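Local atomic coordinates of Sodium/sialic acid symporter SiaT (Proteus mirabilis, PDB entry 5NV9), a protein that couples the sodium gradient across the bacterial inner membrane to the uptake of sialic acid, letting the cell use host-derived N-acetylneuraminic acid as an energy source. Residues A108-E113 and N356-T361; V118-F123 and G434-G439; A246-F251 and P417-F422; I411-G416 and F459-I464; F422-F427 and M467-A472. All blocks are in the same frame, centred on the assembly; numbering follows the deposited sequence.

Contact 1: A108-E113 and N356-T361; sequences AYEYLE and NSDIYT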
# COMPACT_ATOMS: atom_id res chain seq x y z
N ALA A 108 13.93 -7.54 1.81
CA ALA A 108 13.32 -8.46 2.78
C ALA A 108 13.50 -9.93 2.44
O ALA A 108 13.64 -10.79 3.39
CB ALA A 108 11.83 -8.15 2.91
N TYR A 109 13.58 -10.23 1.14
CA TYR A 109 13.57 -11.63 0.62
C TYR A 109 14.92 -12.33 0.86
O TYR A 109 15.04 -13.56 0.80
CB TYR A 109 13.03 -11.67 -0.82
CG TYR A 109 11.73 -10.91 -0.87
CD1 TYR A 109 10.64 -11.31 -0.07
CD2 TYR A 109 11.64 -9.66 -1.55
CE1 TYR A 109 9.47 -10.54 -0.03
CE2 TYR A 109 10.46 -8.90 -1.51
CZ TYR A 109 9.40 -9.31 -0.72
OH TYR A 109 8.26 -8.53 -0.66
N GLU A 110 15.92 -11.55 1.22
CA GLU A 110 17.21 -12.11 1.67
C GLU A 110 17.03 -12.97 2.89
O GLU A 110 17.76 -13.94 3.05
CB GLU A 110 18.21 -10.99 2.06
CG GLU A 110 18.70 -10.14 0.91
CD GLU A 110 19.43 -8.84 1.34
OE1 GLU A 110 20.11 -8.79 2.39
OE2 GLU A 110 19.33 -7.84 0.61
N TYR A 111 16.09 -12.62 3.77
CA TYR A 111 15.79 -13.49 4.90
C TYR A 111 15.47 -14.95 4.42
O TYR A 111 15.93 -15.91 5.06
CB TYR A 111 14.63 -12.94 5.75
CG TYR A 111 14.07 -13.96 6.68
CD1 TYR A 111 14.72 -14.24 7.87
CD2 TYR A 111 12.91 -14.71 6.34
CE1 TYR A 111 14.25 -15.23 8.72
CE2 TYR A 111 12.45 -15.71 7.17
CZ TYR A 111 13.12 -15.97 8.36
OH TYR A 111 12.64 -16.94 9.22
N LEU A 112 14.69 -15.07 3.33
CA LEU A 112 14.25 -16.36 2.83
C LEU A 112 15.41 -17.23 2.31
O LEU A 112 15.36 -18.45 2.48
CB LEU A 112 13.17 -16.24 1.75
CG LEU A 112 11.82 -15.58 2.14
CD1 LEU A 112 10.92 -15.45 0.93
CD2 LEU A 112 11.12 -16.29 3.29
N GLU A 113 16.44 -16.61 1.74
CA GLU A 113 17.62 -17.36 1.37
C GLU A 113 18.37 -17.75 2.63
O GLU A 113 18.78 -18.90 2.76
CB GLU A 113 18.54 -16.65 0.39
CG GLU A 113 19.83 -17.40 0.16
CD GLU A 113 20.49 -17.14 -1.18
OE1 GLU A 113 20.22 -16.11 -1.85
OE2 GLU A 113 21.27 -18.02 -1.60
N ASN A 356 17.94 -4.89 -7.26
CA ASN A 356 19.35 -4.64 -6.97
C ASN A 356 20.01 -5.80 -6.17
O ASN A 356 21.13 -6.28 -6.50
CB ASN A 356 19.53 -3.31 -6.22
CG ASN A 356 20.84 -2.61 -6.54
OD1 ASN A 356 21.85 -2.77 -5.83
ND2 ASN A 356 20.86 -1.89 -7.65
N SER A 357 19.31 -6.22 -5.11
CA SER A 357 19.82 -7.22 -4.21
C SER A 357 19.56 -8.64 -4.74
O SER A 357 20.51 -9.41 -4.87
CB SER A 357 19.21 -7.06 -2.80
OG SER A 357 19.64 -8.13 -1.93
N ASP A 358 18.28 -8.94 -5.03
CA ASP A 358 17.80 -10.29 -5.30
C ASP A 358 18.10 -10.74 -6.73
O ASP A 358 18.20 -11.93 -6.98
CB ASP A 358 16.28 -10.44 -5.07
CG ASP A 358 15.85 -10.07 -3.66
OD1 ASP A 358 16.61 -10.39 -2.73
OD2 ASP A 358 14.79 -9.43 -3.47
N ILE A 359 18.25 -9.79 -7.65
CA ILE A 359 18.49 -10.14 -9.04
C ILE A 359 19.95 -9.81 -9.43
O ILE A 359 20.80 -10.72 -9.67
CB ILE A 359 17.45 -9.50 -9.96
CG1 ILE A 359 16.01 -9.86 -9.51
CG2 ILE A 359 17.62 -9.94 -11.40
CD1 ILE A 359 15.69 -11.33 -9.48
N TYR A 360 20.27 -8.53 -9.45
CA TYR A 360 21.53 -8.05 -9.93
C TYR A 360 22.73 -8.45 -9.06
O TYR A 360 23.73 -8.93 -9.56
CB TYR A 360 21.47 -6.50 -10.05
CG TYR A 360 22.73 -5.85 -10.54
CD1 TYR A 360 23.25 -6.16 -11.79
CD2 TYR A 360 23.40 -4.88 -9.76
CE1 TYR A 360 24.43 -5.54 -12.25
CE2 TYR A 360 24.58 -4.28 -10.19
CZ TYR A 360 25.07 -4.58 -11.45
OH TYR A 360 26.25 -3.98 -11.88
N THR A 361 22.65 -8.27 -7.77
CA THR A 361 23.75 -8.63 -6.92
C THR A 361 23.78 -10.17 -6.76
O THR A 361 24.81 -10.82 -6.97
CB THR A 361 23.66 -7.87 -5.58
OG1 THR A 361 23.67 -6.46 -5.83
CG2 THR A 361 24.81 -8.21 -4.71
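Asp358 and Ser357 meet Glu110 and Tyr109 where the cytoplasmic end of helix 328-361, the helix that in this LeuT-fold transporter carries ligands of both sodium ions, comes up against the short cytoplasmic helix 110-115 and the residues leading into it. Asp358 has the most surface buried here. Its CG lies anti to the carbonyl carbon (chi1 -58°), which swings the carboxylate to the rim of the Tyr109 ring. OD2 sits at that edge in the ring plane, 3.7 Å from Tyr109 CD2, and the carboxylate is turned 58° from the ring. OD1 is paired in a salt bridge with Arg121, while OD2 takes hydrogen bonds from Ser107 and Ser125. Both oxygens are thus engaged, which probably offsets much of the cost of burying the charge.

Glu110 reaches across on an extended chain. Ser357 OG donates to Glu110 OE2 at 2.6 Å, arriving above the carboxylate plane, 39° out of it. The backbone N atoms of Thr106 and Ser107 also donate to OE2, so three donors grip this oxygen. Glu110 OE2 stands 5.0 Å from Asp358 OD1; the like charges are probably eased by these partners. The helix end that carries Asp358 is wound into a pi-type turn, 356-361, in which Asn356 O accepts from Thr361 N at 2.8 Å on one face of its plane and from Thr361 OG1 at 2.6 Å on the other.

Contact 2: V118-F123 and G434-G439; sequences VRSRLF and GSAVVG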
# COMPACT_ATOMS: atom_id res chain seq x y z
N VAL A 118 17.76 -20.01 -2.10
CA VAL A 118 17.53 -19.04 -3.12
C VAL A 118 16.20 -19.21 -3.86
O VAL A 118 15.69 -18.25 -4.42
CB VAL A 118 18.74 -18.99 -4.10
CG1 VAL A 118 18.75 -20.18 -5.06
CG2 VAL A 118 18.78 -17.68 -4.84
N ARG A 119 15.60 -20.39 -3.85
CA ARG A 119 14.35 -20.59 -4.60
C ARG A 119 13.20 -19.85 -3.92
O ARG A 119 12.29 -19.33 -4.57
CB ARG A 119 14.04 -22.12 -4.81
CG ARG A 119 15.09 -22.91 -5.63
CD ARG A 119 14.85 -24.43 -5.57
NE ARG A 119 15.09 -24.92 -4.21
CZ ARG A 119 14.85 -26.14 -3.76
NH1 ARG A 119 14.35 -27.06 -4.56
NH2 ARG A 119 15.12 -26.45 -2.50
N SER A 120 13.20 -19.82 -2.60
CA SER A 120 12.16 -19.17 -1.90
C SER A 120 12.38 -17.67 -2.02
O SER A 120 11.41 -16.91 -2.09
CB SER A 120 12.19 -19.53 -0.41
OG SER A 120 11.62 -20.81 -0.15
N ARG A 121 13.64 -17.25 -1.96
CA ARG A 121 13.95 -15.83 -2.06
C ARG A 121 13.48 -15.27 -3.39
O ARG A 121 12.77 -14.29 -3.41
CB ARG A 121 15.43 -15.59 -1.83
CG ARG A 121 15.98 -14.29 -2.36
CD ARG A 121 17.40 -14.15 -1.88
NE ARG A 121 17.92 -12.83 -2.18
CZ ARG A 121 19.20 -12.47 -2.06
NH1 ARG A 121 20.13 -13.31 -1.67
NH2 ARG A 121 19.55 -11.23 -2.31
N LEU A 122 13.83 -15.93 -4.50
CA LEU A 122 13.47 -15.48 -5.81
C LEU A 122 12.00 -15.57 -6.16
O LEU A 122 11.45 -14.68 -6.92
CB LEU A 122 14.27 -16.25 -6.86
CG LEU A 122 15.75 -15.87 -6.96
CD1 LEU A 122 16.47 -16.84 -7.85
CD2 LEU A 122 15.88 -14.47 -7.53
N PHE A 123 11.33 -16.61 -5.66
CA PHE A 123 9.91 -16.70 -5.89
C PHE A 123 9.25 -15.47 -5.25
O PHE A 123 8.41 -14.81 -5.91
CB PHE A 123 9.28 -17.96 -5.37
CG PHE A 123 7.78 -17.90 -5.26
CD1 PHE A 123 6.98 -18.07 -6.37
CD2 PHE A 123 7.18 -17.67 -4.03
CE1 PHE A 123 5.61 -18.00 -6.27
CE2 PHE A 123 5.80 -17.54 -3.91
CZ PHE A 123 5.00 -17.74 -5.03
N GLY A 434 13.48 -27.54 1.28
CA GLY A 434 12.64 -28.36 0.48
C GLY A 434 11.19 -28.28 0.88
O GLY A 434 10.35 -28.23 0.04
N SER A 435 10.89 -28.29 2.17
CA SER A 435 9.54 -28.24 2.60
C SER A 435 8.87 -26.88 2.29
O SER A 435 7.67 -26.80 2.03
CB SER A 435 9.45 -28.64 4.08
OG SER A 435 9.55 -27.54 4.97
N ALA A 436 9.66 -25.81 2.31
CA ALA A 436 9.20 -24.52 1.84
C ALA A 436 8.79 -24.61 0.33
O ALA A 436 7.70 -24.12 -0.04
CB ALA A 436 10.23 -23.42 2.11
N VAL A 437 9.62 -25.26 -0.52
CA VAL A 437 9.29 -25.43 -1.93
C VAL A 437 8.00 -26.24 -2.14
O VAL A 437 7.18 -25.83 -2.92
CB VAL A 437 10.47 -25.99 -2.75
CG1 VAL A 437 10.02 -26.39 -4.15
CG2 VAL A 437 11.55 -24.93 -2.86
N VAL A 438 7.84 -27.38 -1.46
CA VAL A 438 6.56 -28.13 -1.50
C VAL A 438 5.39 -27.22 -1.11
O VAL A 438 4.36 -27.19 -1.78
CB VAL A 438 6.60 -29.37 -0.58
CG1 VAL A 438 5.22 -30.00 -0.53
CG2 VAL A 438 7.66 -30.31 -1.08
N GLY A 439 5.56 -26.47 -0.02
CA GLY A 439 4.65 -25.37 0.34
C GLY A 439 4.29 -24.35 -0.75
O GLY A 439 3.11 -24.07 -0.99
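The Arg119 guanidinium carries the CG2 methyl of Val437 on one face: the methyl stands over the centre of the flat group, with Val437 CG2 3.6 Å from Arg119 CZ. The same methyl is nearly as close to all three nitrogens, 3.8 Å from Arg119 NE and 3.9 Å from NH1 and from NH2, so it sits squarely over the group and not at a corner. Gly434 N lies obliquely to the guanidinium, near NH2 but not bonded to it. The charge is met by Asp117, which forms a salt bridge with NH2. A bend at chi3 (-67°) presents the guanidinium face-on to the valine, and the two side chains cross at about a right angle.

This is the cytoplasmic end of a helix pair in the LeuT-type bundle, where transmembrane helices 118-151 and 433-452 both begin and enter the membrane from the cytoplasmic side. Over the two segments the axes approach to 9.7 Å and run the same way, inclined by 37°. The nearest CA atoms are those of Ser120 and Val437, 6.9 Å apart.

Deeper in the interface small side chains take over. Ser120 OG, anti to its carbonyl carbon, lies 3.7 Å from Ala436 CB, a touch of hydroxyl on methyl without a hydrogen bond. Leu421 of helix 415-427 packs on both Ser120 and Ala436, filling in beside them where the three helices meet.

Contact 3: A246-F251 and P417-F422; sequences ANIQQF and PMTGLF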
# COMPACT_ATOMS: atom_id res chain seq x y z
N ALA A 246 -4.04 -10.10 5.12
CA ALA A 246 -3.56 -9.07 4.23
C ALA A 246 -2.59 -8.16 4.96
O ALA A 246 -1.63 -7.66 4.35
CB ALA A 246 -4.71 -8.24 3.64
N ASN A 247 -2.88 -7.96 6.25
CA ASN A 247 -2.08 -7.09 7.10
C ASN A 247 -0.77 -7.79 7.44
O ASN A 247 0.28 -7.14 7.42
CB ASN A 247 -2.82 -6.68 8.42
CG ASN A 247 -3.97 -5.69 8.16
OD1 ASN A 247 -3.93 -4.93 7.21
ND2 ASN A 247 -5.02 -5.75 8.97
N ILE A 248 -0.79 -9.11 7.70
CA ILE A 248 0.45 -9.82 7.91
C ILE A 248 1.28 -9.70 6.63
O ILE A 248 2.50 -9.47 6.66
CB ILE A 248 0.24 -11.27 8.34
CG1 ILE A 248 -0.41 -11.29 9.73
CG2 ILE A 248 1.55 -11.99 8.47
CD1 ILE A 248 -1.24 -12.56 9.95
N GLN A 249 0.65 -9.88 5.49
CA GLN A 249 1.40 -9.69 4.22
C GLN A 249 2.07 -8.33 4.19
O GLN A 249 3.27 -8.18 3.90
CB GLN A 249 0.48 -9.83 3.02
CG GLN A 249 1.22 -9.54 1.73
CD GLN A 249 0.40 -9.86 0.50
OE1 GLN A 249 -0.39 -10.80 0.46
NE2 GLN A 249 0.63 -9.10 -0.55
N GLN A 250 1.28 -7.32 4.46
CA GLN A 250 1.74 -5.89 4.30
C GLN A 250 2.92 -5.55 5.20
O GLN A 250 3.87 -4.94 4.75
CB GLN A 250 0.58 -4.93 4.57
CG GLN A 250 0.86 -3.43 4.41
CD GLN A 250 1.19 -3.05 2.98
OE1 GLN A 250 0.32 -2.59 2.22
NE2 GLN A 250 2.46 -3.25 2.58
N PHE A 251 2.88 -6.03 6.44
CA PHE A 251 3.86 -5.68 7.45
C PHE A 251 5.01 -6.63 7.68
O PHE A 251 5.95 -6.22 8.38
CB PHE A 251 3.12 -5.30 8.76
CG PHE A 251 2.29 -4.06 8.60
CD1 PHE A 251 2.86 -2.80 8.77
CD2 PHE A 251 0.96 -4.13 8.19
CE1 PHE A 251 2.12 -1.65 8.58
CE2 PHE A 251 0.19 -2.98 8.00
CZ PHE A 251 0.79 -1.74 8.20
N PRO A 417 1.16 -16.96 -0.84
CA PRO A 417 2.34 -17.86 -0.71
C PRO A 417 3.58 -17.09 -0.22
O PRO A 417 4.35 -17.60 0.59
CB PRO A 417 2.51 -18.42 -2.13
CG PRO A 417 1.18 -18.27 -2.80
CD PRO A 417 0.55 -17.04 -2.18
N MSE A 418 3.80 -15.84 -0.67
CA MSE A 418 4.97 -15.10 -0.21
C MSE A 418 4.93 -14.93 1.30
O MSE A 418 5.96 -15.10 2.03
CB MSE A 418 4.97 -13.82 -1.04
CG MSE A 418 6.01 -12.78 -0.66
SE MSE A 418 5.66 -11.11 -1.68
CE MSE A 418 4.52 -11.96 -3.03
N THR A 419 3.76 -14.63 1.82
CA THR A 419 3.57 -14.34 3.23
C THR A 419 3.67 -15.62 4.07
O THR A 419 4.19 -15.61 5.21
CB THR A 419 2.18 -13.72 3.48
OG1 THR A 419 2.05 -12.47 2.79
CG2 THR A 419 1.93 -13.53 4.94
N GLY A 420 3.15 -16.73 3.53
CA GLY A 420 3.28 -18.02 4.22
C GLY A 420 4.74 -18.44 4.45
O GLY A 420 5.09 -19.05 5.47
N LEU A 421 5.58 -18.19 3.44
CA LEU A 421 6.98 -18.47 3.52
C LEU A 421 7.62 -17.81 4.72
O LEU A 421 8.42 -18.47 5.35
CB LEU A 421 7.72 -18.09 2.26
CG LEU A 421 7.50 -18.99 1.02
CD1 LEU A 421 7.98 -18.31 -0.27
CD2 LEU A 421 8.21 -20.32 1.17
N PHE A 422 7.30 -16.53 4.99
CA PHE A 422 7.80 -15.84 6.16
C PHE A 422 7.27 -16.43 7.46
O PHE A 422 8.02 -16.55 8.43
CB PHE A 422 7.57 -14.26 6.12
CG PHE A 422 8.47 -13.54 5.14
CD1 PHE A 422 8.14 -13.44 3.82
CD2 PHE A 422 9.68 -12.99 5.54
CE1 PHE A 422 8.98 -12.80 2.91
CE2 PHE A 422 10.51 -12.34 4.66
CZ PHE A 422 10.16 -12.25 3.34
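Gln249 and Thr419 bring the backbones of their helices very near each other, with only 5.2 Å between Gln249 CA and Thr419 CA. Helix 236-253 widens into a pi-type turn at 249-251, just where it passes helix 415-427.

Thr419 does most of the touching, its side chain set between the two backbones and about at right angles to those of Ile248 and Gln249. Its OG1 rests against aliphatic carbon: 3.1 Å from Gln249 CB and 3.2 Å from both Gln249 CA and Gln249 CG. These are tight contacts for an oxygen, and none is a hydrogen bond. The hydroxyl finds its acceptor in its own helix instead. OG1 lies anti to the carbonyl carbon (chi1 -62°), a setting from which it donates to Gly415 O one turn back, so a polar group is satisfied while leaning on the neighbouring helix. The other branch, CG2, is turned to Ile248 and meets Ile248 CG2 methyl to methyl at 3.9 Å.

Thr419 also touches Ser466 of helix 459-475. Helix 236-253 is one of the helices that line the substrate cavity, Phe243 on it being part of the sialic acid pocket, and the side chain of Gln249 lies about 10 Å from the bound sugar. The arrangement is a close crossing of two transmembrane helices, built round a small polar residue, one layer out from the substrate site of a LeuT-fold symporter.

Contact 4: I411-G416 and F459-I464; sequences IGLMGG and FFYGVI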
# COMPACT_ATOMS: atom_id res chain seq x y z
N ILE A 411 -1.06 -12.39 -10.47
CA ILE A 411 0.15 -12.09 -9.65
C ILE A 411 -0.23 -11.77 -8.18
O ILE A 411 0.49 -12.14 -7.23
CB ILE A 411 0.97 -10.94 -10.28
CG1 ILE A 411 2.21 -10.67 -9.47
CG2 ILE A 411 0.18 -9.65 -10.37
CD1 ILE A 411 3.06 -11.94 -9.30
N GLY A 412 -1.38 -11.09 -8.01
CA GLY A 412 -1.99 -10.83 -6.71
C GLY A 412 -2.17 -12.06 -5.86
O GLY A 412 -1.99 -12.02 -4.65
N LEU A 413 -2.53 -13.17 -6.50
CA LEU A 413 -2.68 -14.39 -5.77
C LEU A 413 -1.36 -14.88 -5.12
O LEU A 413 -1.41 -15.68 -4.17
CB LEU A 413 -3.19 -15.47 -6.71
CG LEU A 413 -4.56 -15.27 -7.35
CD1 LEU A 413 -4.80 -16.36 -8.40
CD2 LEU A 413 -5.61 -15.30 -6.26
N MSE A 414 -0.21 -14.43 -5.62
CA MSE A 414 1.11 -14.84 -5.08
C MSE A 414 1.46 -14.19 -3.75
O MSE A 414 2.37 -14.69 -3.06
CB MSE A 414 2.30 -14.68 -6.02
CG MSE A 414 2.03 -15.21 -7.43
SE MSE A 414 1.94 -17.17 -7.37
CE MSE A 414 -0.01 -17.40 -7.69
N GLY A 415 0.71 -13.17 -3.32
CA GLY A 415 0.88 -12.57 -2.01
C GLY A 415 0.69 -13.51 -0.83
O GLY A 415 1.44 -13.44 0.17
N GLY A 416 -0.29 -14.38 -0.94
CA GLY A 416 -0.52 -15.41 0.05
C GLY A 416 0.71 -16.30 0.23
O GLY A 416 1.27 -16.40 1.34
N PHE A 459 -11.47 -12.45 -0.03
CA PHE A 459 -10.79 -12.43 1.26
C PHE A 459 -10.14 -13.76 1.64
O PHE A 459 -9.22 -13.78 2.48
CB PHE A 459 -11.68 -11.96 2.41
CG PHE A 459 -11.81 -10.46 2.50
CD1 PHE A 459 -10.71 -9.66 2.76
CD2 PHE A 459 -13.06 -9.85 2.29
CE1 PHE A 459 -10.83 -8.26 2.86
CE2 PHE A 459 -13.20 -8.47 2.42
CZ PHE A 459 -12.08 -7.68 2.69
N PHE A 460 -10.59 -14.85 1.04
CA PHE A 460 -10.02 -16.15 1.31
C PHE A 460 -8.72 -16.46 0.58
O PHE A 460 -8.04 -17.39 0.96
CB PHE A 460 -11.05 -17.20 1.01
CG PHE A 460 -12.13 -17.30 2.06
CD1 PHE A 460 -11.81 -17.58 3.35
CD2 PHE A 460 -13.47 -17.05 1.75
CE1 PHE A 460 -12.79 -17.64 4.36
CE2 PHE A 460 -14.44 -17.15 2.72
CZ PHE A 460 -14.10 -17.44 4.03
N TYR A 461 -8.42 -15.73 -0.50
CA TYR A 461 -7.27 -16.02 -1.32
C TYR A 461 -5.97 -15.94 -0.52
O TYR A 461 -5.12 -16.83 -0.65
CB TYR A 461 -7.15 -15.13 -2.55
CG TYR A 461 -8.34 -15.11 -3.51
CD1 TYR A 461 -9.28 -16.10 -3.52
CD2 TYR A 461 -8.47 -14.09 -4.42
CE1 TYR A 461 -10.35 -16.07 -4.40
CE2 TYR A 461 -9.56 -14.03 -5.27
CZ TYR A 461 -10.47 -15.04 -5.25
OH TYR A 461 -11.53 -15.01 -6.06
N GLY A 462 -5.83 -14.91 0.32
CA GLY A 462 -4.61 -14.69 1.11
C GLY A 462 -4.42 -15.74 2.19
O GLY A 462 -3.31 -16.24 2.37
N VAL A 463 -5.50 -16.09 2.88
CA VAL A 463 -5.50 -17.04 3.99
C VAL A 463 -5.09 -18.45 3.46
O VAL A 463 -4.25 -19.14 4.02
CB VAL A 463 -6.94 -17.16 4.62
CG1 VAL A 463 -6.87 -17.96 5.92
CG2 VAL A 463 -7.55 -15.79 4.90
N ILE A 464 -5.69 -18.81 2.32
CA ILE A 464 -5.48 -20.11 1.66
C ILE A 464 -4.03 -20.18 1.24
O ILE A 464 -3.36 -21.17 1.48
CB ILE A 464 -6.44 -20.29 0.44
CG1 ILE A 464 -7.84 -20.77 0.95
CG2 ILE A 464 -5.89 -21.29 -0.57
CD1 ILE A 464 -8.99 -20.61 -0.01
O HOH W 1 -2.90 -15.37 -2.09
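Leu413 O and Tyr461 O are joined through one water, which donates to both: 2.6 Å to Leu413 O, and 3.0 Å in a weak bond to Tyr461 O. The same water accepts a weak bond from Gly416 N, also at 3.0 Å. It thus ties backbone groups at a helix interruption to the first turns of helix 459-475.

The interruption belongs to the broken transmembrane span 404-427, whose two helical parts, 405-412 and 415-427, are separated by a type I beta turn from Gly412 to Gly415. Just after the turn Gly416 and Gly462 pass with their CA atoms 4.3 Å apart, an approach that depends on the lack of a side chain at Gly416, whose CA lies 3.7 Å from Gly462 O. Gly416 O accepts from Ser466 OG one turn further along.

On the other side of the water, Leu413 CD2 approaches the Tyr461 ring obliquely, 3.6 Å from Tyr461 CD2. Arg451 of helix 433-452 packs against both Leu413 and Tyr461.

Contact 5: F422-F427 and M467-A472; sequences FMLGIF and MSVVIA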
# COMPACT_ATOMS: atom_id res chain seq x y z
N PHE A 422 7.30 -16.53 4.99
CA PHE A 422 7.80 -15.84 6.16
C PHE A 422 7.27 -16.43 7.46
O PHE A 422 8.02 -16.55 8.43
CB PHE A 422 7.57 -14.26 6.12
CG PHE A 422 8.47 -13.54 5.14
CD1 PHE A 422 8.14 -13.44 3.82
CD2 PHE A 422 9.68 -12.99 5.54
CE1 PHE A 422 8.98 -12.80 2.91
CE2 PHE A 422 10.51 -12.34 4.66
CZ PHE A 422 10.16 -12.25 3.34
N MSE A 423 5.99 -16.74 7.50
CA MSE A 423 5.38 -17.33 8.72
C MSE A 423 6.01 -18.66 9.03
O MSE A 423 6.38 -18.95 10.17
CB MSE A 423 3.88 -17.55 8.54
CG MSE A 423 3.12 -16.25 8.36
SE MSE A 423 1.17 -16.54 8.20
CE MSE A 423 1.05 -17.29 9.99
N LEU A 424 6.22 -19.43 7.99
CA LEU A 424 6.84 -20.79 8.10
C LEU A 424 8.29 -20.70 8.59
O LEU A 424 8.66 -21.35 9.55
CB LEU A 424 6.80 -21.48 6.74
CG LEU A 424 7.40 -22.89 6.68
CD1 LEU A 424 6.47 -23.82 7.40
CD2 LEU A 424 7.64 -23.36 5.27
N GLY A 425 9.09 -19.83 7.97
CA GLY A 425 10.47 -19.65 8.41
C GLY A 425 10.57 -19.15 9.84
O GLY A 425 11.43 -19.58 10.61
N ILE A 426 9.72 -18.19 10.16
CA ILE A 426 9.82 -17.50 11.44
C ILE A 426 9.27 -18.39 12.54
O ILE A 426 9.83 -18.43 13.60
CB ILE A 426 9.15 -16.07 11.41
CG1 ILE A 426 9.95 -15.06 10.54
CG2 ILE A 426 8.94 -15.49 12.82
CD1 ILE A 426 11.34 -14.68 11.03
N PHE A 427 8.20 -19.12 12.31
CA PHE A 427 7.55 -19.83 13.42
C PHE A 427 7.70 -21.36 13.47
O PHE A 427 7.34 -21.96 14.46
CB PHE A 427 6.07 -19.46 13.45
CG PHE A 427 5.86 -18.00 13.78
CD1 PHE A 427 6.13 -17.53 15.05
CD2 PHE A 427 5.48 -17.09 12.79
CE1 PHE A 427 5.96 -16.18 15.37
CE2 PHE A 427 5.28 -15.75 13.10
CZ PHE A 427 5.52 -15.29 14.39
N MSE A 467 -1.76 -20.18 4.54
CA MSE A 467 -1.87 -21.39 5.38
C MSE A 467 -1.45 -22.67 4.64
O MSE A 467 -1.05 -23.64 5.26
CB MSE A 467 -3.25 -21.50 6.00
CG MSE A 467 -3.50 -20.41 7.04
SE MSE A 467 -2.06 -20.31 8.41
CE MSE A 467 -2.13 -22.21 8.94
N SER A 468 -1.52 -22.67 3.30
CA SER A 468 -1.08 -23.78 2.49
C SER A 468 0.47 -23.96 2.59
O SER A 468 0.99 -25.08 2.67
CB SER A 468 -1.42 -23.56 1.01
OG SER A 468 -2.78 -23.81 0.68
N VAL A 469 1.21 -22.85 2.54
CA VAL A 469 2.64 -22.89 2.72
C VAL A 469 2.96 -23.41 4.14
O VAL A 469 3.82 -24.31 4.32
CB VAL A 469 3.31 -21.51 2.42
CG1 VAL A 469 4.80 -21.59 2.66
CG2 VAL A 469 3.13 -21.11 0.97
N VAL A 470 2.29 -22.86 5.15
CA VAL A 470 2.55 -23.21 6.54
C VAL A 470 2.29 -24.71 6.76
O VAL A 470 3.14 -25.44 7.32
CB VAL A 470 1.78 -22.33 7.54
CG1 VAL A 470 1.90 -22.85 8.98
CG2 VAL A 470 2.30 -20.91 7.54
N ILE A 471 1.13 -25.17 6.35
CA ILE A 471 0.77 -26.55 6.59
C ILE A 471 1.63 -27.53 5.75
O ILE A 471 2.26 -28.42 6.31
CB ILE A 471 -0.75 -26.76 6.41
CG1 ILE A 471 -1.53 -25.95 7.45
CG2 ILE A 471 -1.11 -28.22 6.53
CD1 ILE A 471 -2.99 -25.76 7.05
N ALA A 472 1.73 -27.35 4.44
CA ALA A 472 2.50 -28.27 3.65
C ALA A 472 3.96 -28.18 4.08
O ALA A 472 4.65 -29.20 4.14
CB ALA A 472 2.34 -28.00 2.15
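Leu424 and Val470 mark the tight part of this helix pair, with Leu424 CA and Val470 CA 5.2 Å apart. Leu424 is buried, and both of its methyls lie on the backbone of helix 459-475: CD1 is 3.7 Å from Val470 O, and CD2 is 4.0 Å from Val469 O. CG stands anti to the backbone N (chi1 -180°), which directs the branched end across to the neighbour. CD2 also faces the Val469 side chain, 4.2 Å from its CG1. Met423 CB and Val470 CG2 touch just as closely, at 3.8 Å, the methyl being the branch of the valine anti to its carbonyl carbon. Around this core Val469 leans on Ser443 of helix 433-452, while Leu424 is covered by Phe116.

The fit slackens at the ends of the two selenomethionine chains. Beyond CB that of Met423 runs on past the valine, and Met467 SE comes only to 4.6 Å from Met423 CE. Ile471 points away and lies on the surface, which suits a face turned to lipid.

The two segments run the same way at 39°, their axes 8.7 Å apart at the closest. Nothing polar crosses between the side chains and no hydrogen bond spans the gap: Val470 O accepts from Thr474 OG1 within its own helix. Cohesion here rests on van der Waals fit of aliphatic groups, consistent with a helix pair within the membrane-spanning part of the fold.

Overall arrangement
Helix 415-427 is shared by contacts 3, 4 and 5, and helix 459-475 serves contacts 4 and 5, so these three form one cluster: the centres of contacts 3 and 4 are about 9 Å apart and those of 3 and 5 about 10 Å. Contact 2, about 11 Å from contact 5 centre to centre, adds helices 118-151 and 433-452. Contact 1 lies at the cytoplasmic end, its centre about 13 Å from that of contact 2. Along the chain contact 3 is nested inside contact 2, while contact 1 closes before contacts 4 and 5 open. Late transmembrane helices thereby meet earlier ones that carry residues of the sialic acid pocket, and segment 108-113, which touches helix 415-427, in turn meets helix 328-361, the bearer of sodium ligands.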